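Local coordinates for protein uroporphyrinogen III cosynthase (HemD) (PDB 3P9Z) that probably catalyses the ring closure of linear hydroxymethylbilane to uroporphyrinogen III, a step of tetrapyrrole and heme biosynthesis, at residues A[19-24]-A[178-183]; A[40-45]-A[123-128]; A[47-52]-A[78-83]; A[54-59]-A[63-68]; A[171-176]-A[197-202]. One frame throughout, in Å; residues are numbered along the deposited sequence.

Contact 1: A[19-24]-A[178-183]; sequences KTLILN and HYFEFL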
# COMPACT_ATOMS: atom_id res chain seq x y z
N LYS A 19 -15.07 -12.36 6.55
CA LYS A 19 -13.94 -13.18 6.11
C LYS A 19 -12.94 -12.28 5.34
O LYS A 19 -13.32 -11.48 4.47
CB LYS A 19 -14.47 -14.35 5.26
CG LYS A 19 -13.39 -15.27 4.63
CD LYS A 19 -14.04 -16.53 4.01
CE LYS A 19 -13.03 -17.38 3.21
NZ LYS A 19 -11.97 -18.00 4.09
N THR A 20 -11.67 -12.38 5.69
CA THR A 20 -10.62 -11.63 5.02
C THR A 20 -9.44 -12.53 4.63
O THR A 20 -8.91 -13.27 5.46
CB THR A 20 -10.11 -10.44 5.86
OG1 THR A 20 -11.20 -9.55 6.16
CG2 THR A 20 -9.03 -9.64 5.11
N LEU A 21 -9.02 -12.43 3.37
CA LEU A 21 -7.84 -13.15 2.89
C LEU A 21 -6.65 -12.19 2.90
O LEU A 21 -6.64 -11.21 2.15
CB LEU A 21 -8.09 -13.69 1.48
CG LEU A 21 -8.69 -15.09 1.28
CD1 LEU A 21 -9.92 -15.34 2.14
CD2 LEU A 21 -9.05 -15.34 -0.19
N ILE A 22 -5.67 -12.47 3.76
CA ILE A 22 -4.45 -11.65 3.82
C ILE A 22 -3.34 -12.52 3.25
O ILE A 22 -2.74 -13.35 3.95
CB ILE A 22 -4.12 -11.19 5.27
CG1 ILE A 22 -5.30 -10.41 5.87
CG2 ILE A 22 -2.78 -10.35 5.32
CD1 ILE A 22 -5.22 -10.24 7.42
N LEU A 23 -3.09 -12.33 1.96
CA LEU A 23 -2.21 -13.23 1.23
C LEU A 23 -0.80 -12.69 1.01
O LEU A 23 0.07 -13.39 0.50
CB LEU A 23 -2.83 -13.56 -0.12
CG LEU A 23 -4.27 -14.08 -0.07
CD1 LEU A 23 -4.77 -14.22 -1.49
CD2 LEU A 23 -4.32 -15.40 0.67
N ASN A 24 -0.60 -11.42 1.36
CA ASN A 24 0.69 -10.75 1.18
C ASN A 24 1.21 -10.38 2.55
O ASN A 24 0.44 -10.34 3.51
CB ASN A 24 0.51 -9.49 0.35
CG ASN A 24 0.09 -9.79 -1.05
OD1 ASN A 24 -1.06 -9.53 -1.44
ND2 ASN A 24 0.99 -10.38 -1.82
N HIS A 178 -2.63 -16.38 -7.82
CA HIS A 178 -1.54 -17.34 -7.58
C HIS A 178 -2.06 -18.60 -6.91
O HIS A 178 -1.67 -19.70 -7.28
CB HIS A 178 -0.41 -16.72 -6.75
CG HIS A 178 0.75 -17.65 -6.55
ND1 HIS A 178 1.89 -17.60 -7.33
CD2 HIS A 178 0.92 -18.69 -5.70
CE1 HIS A 178 2.73 -18.55 -6.95
NE2 HIS A 178 2.16 -19.23 -5.97
N TYR A 179 -2.96 -18.46 -5.94
CA TYR A 179 -3.35 -19.61 -5.12
C TYR A 179 -4.67 -20.27 -5.48
O TYR A 179 -4.85 -21.46 -5.24
CB TYR A 179 -3.39 -19.22 -3.65
CG TYR A 179 -2.03 -19.16 -2.97
CD1 TYR A 179 -1.28 -20.32 -2.79
CD2 TYR A 179 -1.52 -17.96 -2.48
CE1 TYR A 179 -0.03 -20.28 -2.17
CE2 TYR A 179 -0.26 -17.91 -1.83
CZ TYR A 179 0.47 -19.07 -1.68
OH TYR A 179 1.70 -19.04 -1.05
N PHE A 180 -5.60 -19.50 -6.03
CA PHE A 180 -6.98 -19.96 -6.16
C PHE A 180 -7.52 -19.75 -7.56
O PHE A 180 -7.29 -18.70 -8.18
CB PHE A 180 -7.88 -19.21 -5.17
CG PHE A 180 -7.43 -19.32 -3.73
CD1 PHE A 180 -7.50 -20.54 -3.05
CD2 PHE A 180 -6.94 -18.20 -3.06
CE1 PHE A 180 -7.10 -20.64 -1.73
CE2 PHE A 180 -6.54 -18.29 -1.74
CZ PHE A 180 -6.62 -19.51 -1.08
N GLU A 181 -8.25 -20.74 -8.05
CA GLU A 181 -9.02 -20.60 -9.28
C GLU A 181 -10.08 -19.52 -9.07
O GLU A 181 -10.72 -19.44 -8.02
CB GLU A 181 -9.67 -21.96 -9.61
CG GLU A 181 -10.48 -22.02 -10.91
CD GLU A 181 -11.25 -23.36 -11.11
OE1 GLU A 181 -11.32 -24.19 -10.16
OE2 GLU A 181 -11.81 -23.58 -12.21
N PHE A 182 -10.22 -18.65 -10.06
CA PHE A 182 -11.32 -17.73 -10.05
C PHE A 182 -12.50 -18.42 -10.73
O PHE A 182 -12.56 -18.53 -11.97
CB PHE A 182 -10.99 -16.39 -10.72
CG PHE A 182 -12.00 -15.32 -10.40
CD1 PHE A 182 -13.19 -15.22 -11.13
CD2 PHE A 182 -11.79 -14.45 -9.34
CE1 PHE A 182 -14.13 -14.26 -10.83
CE2 PHE A 182 -12.74 -13.49 -9.02
CZ PHE A 182 -13.91 -13.39 -9.77
N LEU A 183 -13.40 -18.90 -9.90
CA LEU A 183 -14.62 -19.56 -10.33
C LEU A 183 -15.52 -18.57 -11.06
O LEU A 183 -15.60 -17.39 -10.68
CB LEU A 183 -15.36 -20.13 -9.11
CG LEU A 183 -14.63 -21.14 -8.22
CD1 LEU A 183 -15.59 -21.64 -7.14
CD2 LEU A 183 -14.04 -22.33 -9.01
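F180 meets two leucines, L21 and L23, with its ring. Its CB leaves the chain directly toward segment 19-24, just where helix 170-179 has given up helical geometry. CG stands beside the backbone N and opposite the carbonyl carbon (chi1 -56°). On the near side of the ring, F180 CD2 is still 4.6 Å from L21 CD2. One atom further, CE2 does the real touching, at 4.2 Å from L21 CD2 and 4.4 Å from L23 CD2. L23 CD2 arrives at the ring edge, close to its plane, whereas L21 CD2 comes to the ring at a slant. This joins the tail of one helix to strand 19-28, which pairs antiparallel with strand 135-146 in the ladder linking the two alpha/beta halves of the HemD fold. Y179 CB sits 3.7 Å above one face of the F180 ring, toward the rim; outside the segment, F176 meets the ring with planes at about 45°. F180 CZ is farther off, 4.9 Å from L21 CD2. Next door, the Y179 ring carries H178 CD2 3.8 Å over its centre, while Y179 OH is hydrogen-bonded to K147 O and L149 N.

Contact 2: A[40-45]-A[123-128]; sequences ALIFTS and SSLDTI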
# COMPACT_ATOMS: atom_id res chain seq x y z
N ALA A 40 15.03 16.97 3.55
CA ALA A 40 13.65 16.59 3.28
C ALA A 40 13.53 15.10 3.09
O ALA A 40 14.36 14.47 2.43
CB ALA A 40 13.11 17.32 2.02
N LEU A 41 12.47 14.53 3.66
CA LEU A 41 12.14 13.14 3.40
C LEU A 41 10.82 13.11 2.63
O LEU A 41 9.97 13.99 2.80
CB LEU A 41 11.95 12.37 4.70
CG LEU A 41 13.00 12.42 5.82
CD1 LEU A 41 12.43 11.70 7.02
CD2 LEU A 41 14.36 11.81 5.40
N ILE A 42 10.64 12.08 1.82
CA ILE A 42 9.35 11.89 1.19
C ILE A 42 8.90 10.43 1.28
O ILE A 42 9.70 9.50 1.13
CB ILE A 42 9.29 12.49 -0.24
CG1 ILE A 42 7.87 12.40 -0.82
CG2 ILE A 42 10.35 11.87 -1.18
CD1 ILE A 42 7.65 13.34 -1.95
N PHE A 43 7.61 10.26 1.57
CA PHE A 43 6.96 8.97 1.72
C PHE A 43 5.72 8.94 0.82
O PHE A 43 5.04 9.96 0.66
CB PHE A 43 6.48 8.79 3.17
CG PHE A 43 7.60 8.79 4.19
CD1 PHE A 43 8.12 9.99 4.67
CD2 PHE A 43 8.11 7.59 4.68
CE1 PHE A 43 9.16 10.01 5.63
CE2 PHE A 43 9.14 7.59 5.65
CZ PHE A 43 9.66 8.79 6.12
N THR A 44 5.45 7.78 0.24
CA THR A 44 4.21 7.54 -0.50
C THR A 44 3.32 6.54 0.23
O THR A 44 2.14 6.45 -0.05
CB THR A 44 4.47 6.97 -1.90
OG1 THR A 44 5.26 5.79 -1.77
CG2 THR A 44 5.22 7.96 -2.77
N SER A 45 3.89 5.78 1.17
CA SER A 45 3.12 4.77 1.91
C SER A 45 3.38 4.82 3.42
O SER A 45 4.50 5.09 3.86
CB SER A 45 3.46 3.37 1.40
OG SER A 45 2.96 2.37 2.27
N SER A 123 4.11 3.65 -8.23
CA SER A 123 3.87 4.99 -8.78
C SER A 123 5.04 5.54 -9.61
O SER A 123 4.89 6.57 -10.29
CB SER A 123 3.55 5.95 -7.65
OG SER A 123 4.69 6.13 -6.81
N SER A 124 6.18 4.86 -9.57
CA SER A 124 7.48 5.41 -10.04
C SER A 124 7.64 6.92 -9.78
O SER A 124 7.87 7.71 -10.71
CB SER A 124 7.81 5.01 -11.49
OG SER A 124 6.67 5.10 -12.34
N LEU A 125 7.52 7.30 -8.52
CA LEU A 125 7.74 8.68 -8.11
C LEU A 125 9.17 9.12 -8.44
O LEU A 125 9.42 10.30 -8.63
CB LEU A 125 7.42 8.88 -6.62
CG LEU A 125 7.73 10.23 -5.96
CD1 LEU A 125 6.73 11.29 -6.36
CD2 LEU A 125 7.77 10.11 -4.45
N ASP A 126 10.10 8.17 -8.53
CA ASP A 126 11.48 8.48 -8.91
C ASP A 126 11.58 9.17 -10.28
O ASP A 126 12.37 10.11 -10.44
CB ASP A 126 12.40 7.25 -8.84
CG ASP A 126 11.96 6.11 -9.75
OD1 ASP A 126 10.76 5.76 -9.76
OD2 ASP A 126 12.84 5.54 -10.45
N THR A 127 10.78 8.72 -11.25
CA THR A 127 10.75 9.33 -12.58
C THR A 127 10.12 10.72 -12.48
O THR A 127 10.66 11.68 -13.04
CB THR A 127 9.97 8.48 -13.62
OG1 THR A 127 8.59 8.37 -13.24
CG2 THR A 127 10.58 7.10 -13.76
N ILE A 128 9.01 10.82 -11.75
CA ILE A 128 8.32 12.09 -11.52
C ILE A 128 9.24 13.14 -10.86
O ILE A 128 9.28 14.30 -11.27
CB ILE A 128 7.03 11.89 -10.69
CG1 ILE A 128 6.09 10.90 -11.40
CG2 ILE A 128 6.35 13.24 -10.42
CD1 ILE A 128 4.89 10.42 -10.57
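All the apolar contact between T44, I42 and L125 goes through a single methyl, L125 CD2. T44 CG2 lies 3.7 Å from it, the two side chains sliding past each other in opposite directions, and I42 CD1 comes at it tip to tip at 4.1 Å. I42 gets that far because its CG1 branch extends opposite the backbone N (chi1 -174°) and chi2 continues the extension. Y115 of the adjacent strand and L73 also pack on L125. In fold terms, the end of parallel strand 40-43 faces the start of helix 125-131 on one side of an alpha/beta sheet. A malonate ion, probably from the crystallisation liquor, sits at this helix start. S123 OG, T44 OG1 and the amide of L125, the first helical residue, hydrogen-bond to it, and the amide of the N-cap residue S124 adds a weak bond, so hydroxyls from both segments and two backbone amides converge on its oxygens. T44 OG1 also pairs with Y115 OH. Within segment 123-128, T127 OG1 donates to S124 O at 2.7 Å, lying in the carbonyl plane with a C=O...donor angle of 155°.

Contact 3: A[47-52]-A[78-83]; sequences NAVFSL and AKTLQD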
# COMPACT_ATOMS: atom_id res chain seq x y z
N ASN A 47 3.64 2.25 5.06
CA ASN A 47 4.46 1.07 5.32
C ASN A 47 5.95 1.38 5.42
O ASN A 47 6.69 0.68 6.12
CB ASN A 47 4.17 -0.01 4.28
CG ASN A 47 2.77 -0.58 4.45
OD1 ASN A 47 2.44 -1.11 5.51
ND2 ASN A 47 1.95 -0.45 3.42
N ALA A 48 6.38 2.43 4.72
CA ALA A 48 7.74 2.95 4.84
C ALA A 48 7.96 3.61 6.21
O ALA A 48 9.03 3.49 6.78
CB ALA A 48 8.06 3.92 3.70
N VAL A 49 6.92 4.27 6.74
CA VAL A 49 7.01 4.80 8.11
C VAL A 49 7.14 3.67 9.14
O VAL A 49 8.03 3.70 10.01
CB VAL A 49 5.81 5.73 8.46
CG1 VAL A 49 6.00 6.37 9.85
CG2 VAL A 49 5.63 6.83 7.38
N PHE A 50 6.27 2.66 9.04
CA PHE A 50 6.29 1.53 9.98
C PHE A 50 7.60 0.76 9.94
O PHE A 50 8.08 0.28 10.96
CB PHE A 50 5.13 0.57 9.72
CG PHE A 50 3.79 1.18 9.95
CD1 PHE A 50 3.58 2.05 11.02
CD2 PHE A 50 2.73 0.88 9.10
CE1 PHE A 50 2.32 2.61 11.24
CE2 PHE A 50 1.47 1.44 9.30
CZ PHE A 50 1.26 2.31 10.37
N SER A 51 8.16 0.63 8.74
CA SER A 51 9.45 0.01 8.55
C SER A 51 10.53 0.74 9.34
O SER A 51 11.30 0.10 10.05
CB SER A 51 9.82 -0.01 7.06
OG SER A 51 11.11 -0.61 6.88
N LEU A 52 10.58 2.06 9.23
CA LEU A 52 11.59 2.86 9.96
C LEU A 52 11.44 2.70 11.48
O LEU A 52 12.41 2.42 12.17
CB LEU A 52 11.52 4.34 9.57
CG LEU A 52 11.93 4.73 8.14
CD1 LEU A 52 11.75 6.22 7.96
CD2 LEU A 52 13.37 4.31 7.82
N ALA A 78 0.55 11.38 5.55
CA ALA A 78 0.84 12.56 6.40
C ALA A 78 0.36 12.35 7.84
O ALA A 78 1.11 12.61 8.78
CB ALA A 78 0.26 13.85 5.79
N LYS A 79 -0.86 11.86 8.01
CA LYS A 79 -1.36 11.57 9.36
C LYS A 79 -0.52 10.50 10.08
O LYS A 79 -0.22 10.63 11.27
CB LYS A 79 -2.84 11.17 9.32
CG LYS A 79 -3.44 10.83 10.70
CD LYS A 79 -3.61 9.31 10.89
CE LYS A 79 -4.53 8.97 12.08
NZ LYS A 79 -5.71 9.88 12.20
N THR A 80 -0.14 9.45 9.36
CA THR A 80 0.72 8.41 9.95
C THR A 80 2.07 8.96 10.43
O THR A 80 2.53 8.63 11.52
CB THR A 80 0.94 7.24 8.96
OG1 THR A 80 -0.33 6.64 8.67
CG2 THR A 80 1.86 6.17 9.56
N LEU A 81 2.69 9.81 9.61
CA LEU A 81 3.91 10.49 9.99
C LEU A 81 3.70 11.33 11.25
O LEU A 81 4.48 11.26 12.20
CB LEU A 81 4.40 11.37 8.85
CG LEU A 81 5.11 10.63 7.74
CD1 LEU A 81 5.13 11.50 6.48
CD2 LEU A 81 6.52 10.21 8.19
N GLN A 82 2.61 12.10 11.23
CA GLN A 82 2.26 13.01 12.31
C GLN A 82 2.04 12.23 13.61
O GLN A 82 2.60 12.57 14.65
CB GLN A 82 1.00 13.79 11.91
CG GLN A 82 0.39 14.68 12.98
CD GLN A 82 1.03 16.07 13.08
OE1 GLN A 82 0.40 17.01 13.55
NE2 GLN A 82 2.29 16.19 12.64
N ASP A 83 1.23 11.19 13.52
CA ASP A 83 0.91 10.33 14.65
C ASP A 83 2.13 9.63 15.26
O ASP A 83 2.12 9.30 16.43
CB ASP A 83 -0.14 9.29 14.25
CG ASP A 83 -1.55 9.87 14.24
OD1 ASP A 83 -1.73 11.06 14.53
OD2 ASP A 83 -2.50 9.11 13.95
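V49 meets T80 and L81 where two helices of one alpha/beta half, 46-55 and 75-83, run side by side on the same face of the parallel sheet. Each helix follows a parallel strand, 40-43 and 70-72, and those strands are neighbours in the sheet, as in a Rossmann-like layer. The axes of the short segments 47-52 and 78-83 are 9.9 Å apart and only 22° from parallel. At the head of the first segment, N47 starts away from the other helix, and its side chain touches F26 and Y142 of the ladder strands; A48 packs down on the sheet. V49 is the first to reach across. Its CG2, opposite the carbonyl carbon, lies 3.6 Å from L81 CD2, with the two side chains crossing at a slant; the same L81 is backed by F86 and V88. The rest of V49 slides alongside T80 in the opposite sense, with CB 4.1 Å from T80 CG2. That methyl can face helix 46-55 because T80 places CG2 opposite its own N, while T80 OG1 is taken up by P76 O one turn back. F50 leaves its backbone to one side, but its ring reaches over to T80, the two side chains roughly at right angles; its CE1 and CZ are each 4.0 Å from T80 CG2. S51 turns to the ladder instead, where its OG bonds to V141 O. L52 closes the walk over F43, its backbone N held by A48 O at 3.2 Å.

Contact 4: A[54-59]-A[63-68]; sequences ETLKNS and KMLQNI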
# COMPACT_ATOMS: atom_id res chain seq x y z
N GLU A 54 10.25 0.20 13.17
CA GLU A 54 10.65 -1.13 13.62
C GLU A 54 12.15 -1.41 13.52
O GLU A 54 12.77 -1.83 14.49
CB GLU A 54 9.85 -2.23 12.89
CG GLU A 54 10.16 -3.63 13.40
CD GLU A 54 9.23 -4.71 12.87
OE1 GLU A 54 7.99 -4.58 13.03
OE2 GLU A 54 9.74 -5.71 12.29
N THR A 55 12.74 -1.19 12.34
CA THR A 55 14.14 -1.55 12.11
C THR A 55 15.10 -0.62 12.86
O THR A 55 16.26 -0.97 13.07
CB THR A 55 14.53 -1.51 10.63
OG1 THR A 55 14.35 -0.17 10.15
CG2 THR A 55 13.68 -2.48 9.79
N LEU A 56 14.61 0.56 13.24
CA LEU A 56 15.45 1.59 13.87
C LEU A 56 14.97 2.01 15.25
O LEU A 56 15.40 3.04 15.75
CB LEU A 56 15.57 2.83 12.95
CG LEU A 56 16.17 2.69 11.55
CD1 LEU A 56 15.99 3.99 10.80
CD2 LEU A 56 17.65 2.29 11.60
N LYS A 57 14.08 1.23 15.87
CA LYS A 57 13.51 1.54 17.19
C LYS A 57 14.60 1.90 18.21
O LYS A 57 15.62 1.20 18.30
CB LYS A 57 12.65 0.38 17.72
N ASN A 58 14.39 3.00 18.93
CA ASN A 58 15.33 3.55 19.92
C ASN A 58 16.71 3.98 19.38
O ASN A 58 17.54 4.48 20.15
CB ASN A 58 15.49 2.60 21.13
N SER A 59 16.95 3.82 18.08
CA SER A 59 18.24 4.16 17.48
C SER A 59 18.39 5.68 17.35
O SER A 59 17.39 6.40 17.20
CB SER A 59 18.38 3.46 16.12
OG SER A 59 19.47 3.94 15.37
N LYS A 63 15.80 9.02 15.55
CA LYS A 63 15.64 10.38 16.06
C LYS A 63 16.03 11.40 15.00
O LYS A 63 15.27 12.37 14.80
CB LYS A 63 16.44 10.62 17.36
CG LYS A 63 15.98 9.81 18.58
CD LYS A 63 14.45 9.90 18.82
CE LYS A 63 13.96 11.32 19.13
NZ LYS A 63 12.60 11.56 18.54
N MSE A 64 17.17 11.20 14.34
CA MSE A 64 17.61 12.06 13.24
C MSE A 64 16.52 12.18 12.17
O MSE A 64 16.17 13.27 11.73
CB MSE A 64 18.89 11.50 12.59
CG MSE A 64 20.14 11.50 13.48
SE MSE A 64 21.56 10.36 12.75
CE MSE A 64 22.83 10.44 14.24
N LEU A 65 16.01 11.02 11.75
CA LEU A 65 14.96 10.95 10.73
C LEU A 65 13.67 11.65 11.16
O LEU A 65 12.99 12.29 10.34
CB LEU A 65 14.66 9.49 10.35
CG LEU A 65 15.64 8.75 9.44
CD1 LEU A 65 15.19 7.33 9.32
CD2 LEU A 65 15.77 9.36 8.05
N GLN A 66 13.32 11.52 12.44
CA GLN A 66 12.14 12.18 12.98
C GLN A 66 12.33 13.70 13.05
O GLN A 66 11.36 14.44 13.27
CB GLN A 66 11.78 11.62 14.35
CG GLN A 66 10.93 10.36 14.26
CD GLN A 66 10.89 9.55 15.56
OE1 GLN A 66 11.80 9.64 16.40
NE2 GLN A 66 9.85 8.76 15.72
N ASN A 67 13.57 14.13 12.85
CA ASN A 67 13.94 15.55 12.91
C ASN A 67 14.03 16.22 11.53
O ASN A 67 14.20 17.42 11.45
CB ASN A 67 15.26 15.71 13.65
CG ASN A 67 15.56 17.16 14.02
OD1 ASN A 67 14.74 17.84 14.67
ND2 ASN A 67 16.72 17.65 13.60
N ILE A 68 13.93 15.44 10.46
CA ILE A 68 14.07 15.96 9.10
C ILE A 68 12.68 16.20 8.52
O ILE A 68 11.87 15.27 8.46
CB ILE A 68 14.89 15.00 8.20
CG1 ILE A 68 16.30 14.81 8.77
CG2 ILE A 68 14.93 15.52 6.74
CD1 ILE A 68 17.07 13.60 8.19
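The turn between helices 46-55 and 60-66 brings L56 and S59 against L65 and K63: the first helix stops, a type II beta turn runs from L56 to S59, and S59 is the N-cap of the second. The turn is closed by S59 N bonding to L56 O at 2.9 Å. S59 OG caps K61 N in one of its two conformers, so with less certainty. The S59 carbonyl then begins the helix's backbone bonding, accepting K63 N in a weak but nearly straight bond, 3.5 Å long with an N-H...O angle of 165°. K63 CG passes 3.9 Å from that same S59 O. Beyond it the lysine chain bends at chi2, chi3 and chi4, which carries NZ to Q66 OE1 at 3.0 Å. NZ sits above the carbonyl plane of Q66 there, 42° out of it and so not on a lone pair. The apolar half of the contact is a single meeting of methyls: L56 CD1 and L65 CD1 are 3.7 Å apart, with the side chains crossing at about a right angle. L65 packs among L52 of helix 46-55, L41 of strand 40-43 and the loop residues L31 and P35, which places the turn beside the start of that strand.

Contact 5: A[171-176]-A[197-202]; sequences SHAKAF and LYLQEQ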
# COMPACT_ATOMS: atom_id res chain seq x y z
N SER A 171 -1.76 -6.09 -5.94
CA SER A 171 -0.98 -7.13 -5.25
C SER A 171 -1.91 -8.22 -4.69
O SER A 171 -1.59 -9.42 -4.76
CB SER A 171 -0.17 -6.50 -4.11
OG SER A 171 -1.05 -5.95 -3.13
N HIS A 172 -3.06 -7.81 -4.19
CA HIS A 172 -4.05 -8.74 -3.65
C HIS A 172 -4.73 -9.62 -4.70
O HIS A 172 -4.93 -10.82 -4.48
CB HIS A 172 -5.08 -7.96 -2.82
CG HIS A 172 -4.47 -7.28 -1.64
ND1 HIS A 172 -4.69 -5.95 -1.35
CD2 HIS A 172 -3.61 -7.73 -0.70
CE1 HIS A 172 -4.00 -5.62 -0.27
NE2 HIS A 172 -3.34 -6.69 0.15
N ALA A 173 -5.09 -9.02 -5.83
CA ALA A 173 -5.60 -9.77 -6.98
C ALA A 173 -4.56 -10.78 -7.46
O ALA A 173 -4.87 -11.96 -7.67
CB ALA A 173 -5.98 -8.82 -8.10
N LYS A 174 -3.33 -10.32 -7.64
CA LYS A 174 -2.23 -11.17 -8.07
C LYS A 174 -2.04 -12.38 -7.13
O LYS A 174 -1.95 -13.52 -7.59
CB LYS A 174 -0.94 -10.34 -8.17
CG LYS A 174 0.23 -11.06 -8.83
CD LYS A 174 1.35 -10.07 -9.19
CE LYS A 174 2.54 -10.81 -9.80
NZ LYS A 174 3.39 -11.48 -8.75
N ALA A 175 -1.98 -12.12 -5.83
CA ALA A 175 -1.78 -13.17 -4.84
C ALA A 175 -2.96 -14.15 -4.84
O ALA A 175 -2.78 -15.36 -4.71
CB ALA A 175 -1.58 -12.56 -3.46
N PHE A 176 -4.17 -13.61 -4.96
CA PHE A 176 -5.33 -14.48 -5.00
C PHE A 176 -5.21 -15.46 -6.16
O PHE A 176 -5.37 -16.68 -5.97
CB PHE A 176 -6.62 -13.69 -5.11
CG PHE A 176 -7.85 -14.54 -5.08
CD1 PHE A 176 -8.41 -15.01 -6.27
CD2 PHE A 176 -8.44 -14.87 -3.87
CE1 PHE A 176 -9.56 -15.82 -6.26
CE2 PHE A 176 -9.59 -15.68 -3.85
CZ PHE A 176 -10.15 -16.15 -5.05
N LEU A 197 -8.63 -3.10 -14.04
CA LEU A 197 -8.02 -3.28 -15.36
C LEU A 197 -6.92 -4.35 -15.34
O LEU A 197 -6.68 -5.04 -16.34
CB LEU A 197 -7.52 -1.95 -15.94
CG LEU A 197 -8.65 -0.95 -16.27
CD1 LEU A 197 -8.11 0.44 -16.66
CD2 LEU A 197 -9.52 -1.49 -17.38
N TYR A 198 -6.29 -4.51 -14.18
CA TYR A 198 -5.39 -5.64 -13.98
C TYR A 198 -6.17 -6.96 -14.05
O TYR A 198 -5.80 -7.87 -14.80
CB TYR A 198 -4.64 -5.54 -12.65
CG TYR A 198 -3.91 -6.83 -12.36
CD1 TYR A 198 -2.68 -7.09 -12.96
CD2 TYR A 198 -4.50 -7.81 -11.57
CE1 TYR A 198 -2.01 -8.31 -12.73
CE2 TYR A 198 -3.84 -9.04 -11.33
CZ TYR A 198 -2.61 -9.26 -11.91
OH TYR A 198 -1.96 -10.45 -11.69
N LEU A 199 -7.24 -7.06 -13.27
CA LEU A 199 -8.13 -8.23 -13.34
C LEU A 199 -8.63 -8.53 -14.77
O LEU A 199 -8.66 -9.68 -15.21
CB LEU A 199 -9.32 -8.08 -12.39
CG LEU A 199 -8.97 -8.25 -10.90
CD1 LEU A 199 -10.14 -7.84 -10.01
CD2 LEU A 199 -8.55 -9.68 -10.61
N GLN A 200 -9.03 -7.49 -15.48
CA GLN A 200 -9.54 -7.65 -16.84
C GLN A 200 -8.44 -8.18 -17.80
O GLN A 200 -8.73 -8.97 -18.71
CB GLN A 200 -10.10 -6.32 -17.32
CG GLN A 200 -10.62 -6.30 -18.73
CD GLN A 200 -11.20 -4.94 -19.08
OE1 GLN A 200 -12.06 -4.40 -18.35
NE2 GLN A 200 -10.74 -4.37 -20.18
N GLU A 201 -7.20 -7.75 -17.58
CA GLU A 201 -6.04 -8.28 -18.32
C GLU A 201 -5.95 -9.79 -18.10
O GLU A 201 -5.58 -10.54 -19.01
CB GLU A 201 -4.75 -7.56 -17.86
CG GLU A 201 -3.42 -8.16 -18.39
CD GLU A 201 -2.17 -7.48 -17.81
OE1 GLU A 201 -2.30 -6.58 -16.95
OE2 GLU A 201 -1.04 -7.85 -18.23
N GLN A 202 -6.32 -10.23 -16.89
CA GLN A 202 -6.30 -11.65 -16.54
C GLN A 202 -7.57 -12.36 -17.03
O GLN A 202 -7.77 -13.53 -16.74
CB GLN A 202 -6.14 -11.84 -15.02
CG GLN A 202 -4.94 -11.10 -14.37
CD GLN A 202 -3.60 -11.32 -15.10
OE1 GLN A 202 -2.98 -10.37 -15.55
NE2 GLN A 202 -3.17 -12.56 -15.20
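Y198 and L199, the two residues that press on A173, both lend their carbonyl oxygens to Q202 N: Y198 O at 3.2 Å, and L199 O at 2.9 Å in a weak bond, as helix 193-201 runs out. That helix lies beside helix 170-179 on the sheet of the other alpha/beta half. The two helices come after the adjacent parallel strands 187-190 and 164-167, in the manner of successive beta-alpha units. The axes of the short segments 171-176 and 197-201 approach to 10.2 Å at 28°, and A173 faces the other helix there. A173 CB touches both L199 CD2, at 3.7 Å, and Y198 CE2, at 3.9 Å. F167 of strand 164-167 touches both A173 and L199. Y198 directs its ring toward helix 170-179, CG standing opposite the backbone N (chi1 170°). The ring meets A173 at a slant, and Q202 CG lies over one of its faces, 3.7 Å above the plane and offset toward the rim. The phenol end goes further, to K174. That lysine is stretched out until its last torsion, and its aliphatic stem crosses Y198 obliquely while the ammonium end leads away from the other helix. What the phenol oxygen meets is carbon: Y198 OH lies 3.7 Å from K174 CB and equally far from K174 CG.

In the fold
The contacts fall into two groups, one toward each alpha/beta half, and contact 1 takes in an end of strand 19-28, which with strand 135-146 forms the ladder between the halves. Contacts 1 and 5 share helix 170-179 and touch, L23 CD1 lying 3.6 Å from F176 CA; their centres are 11 Å apart. In the other half, contacts 3 and 4 share helix 46-55, again 11 Å between centres, and F43 of contact 2 packs on contact 3, F43 CE1 being 3.7 Å from L81 CD2. Contact 2 carries the malonate; its centre is about 24 Å from that of contact 5. In relatives the substrate lies between the two halves, so the cleft is probably used here too.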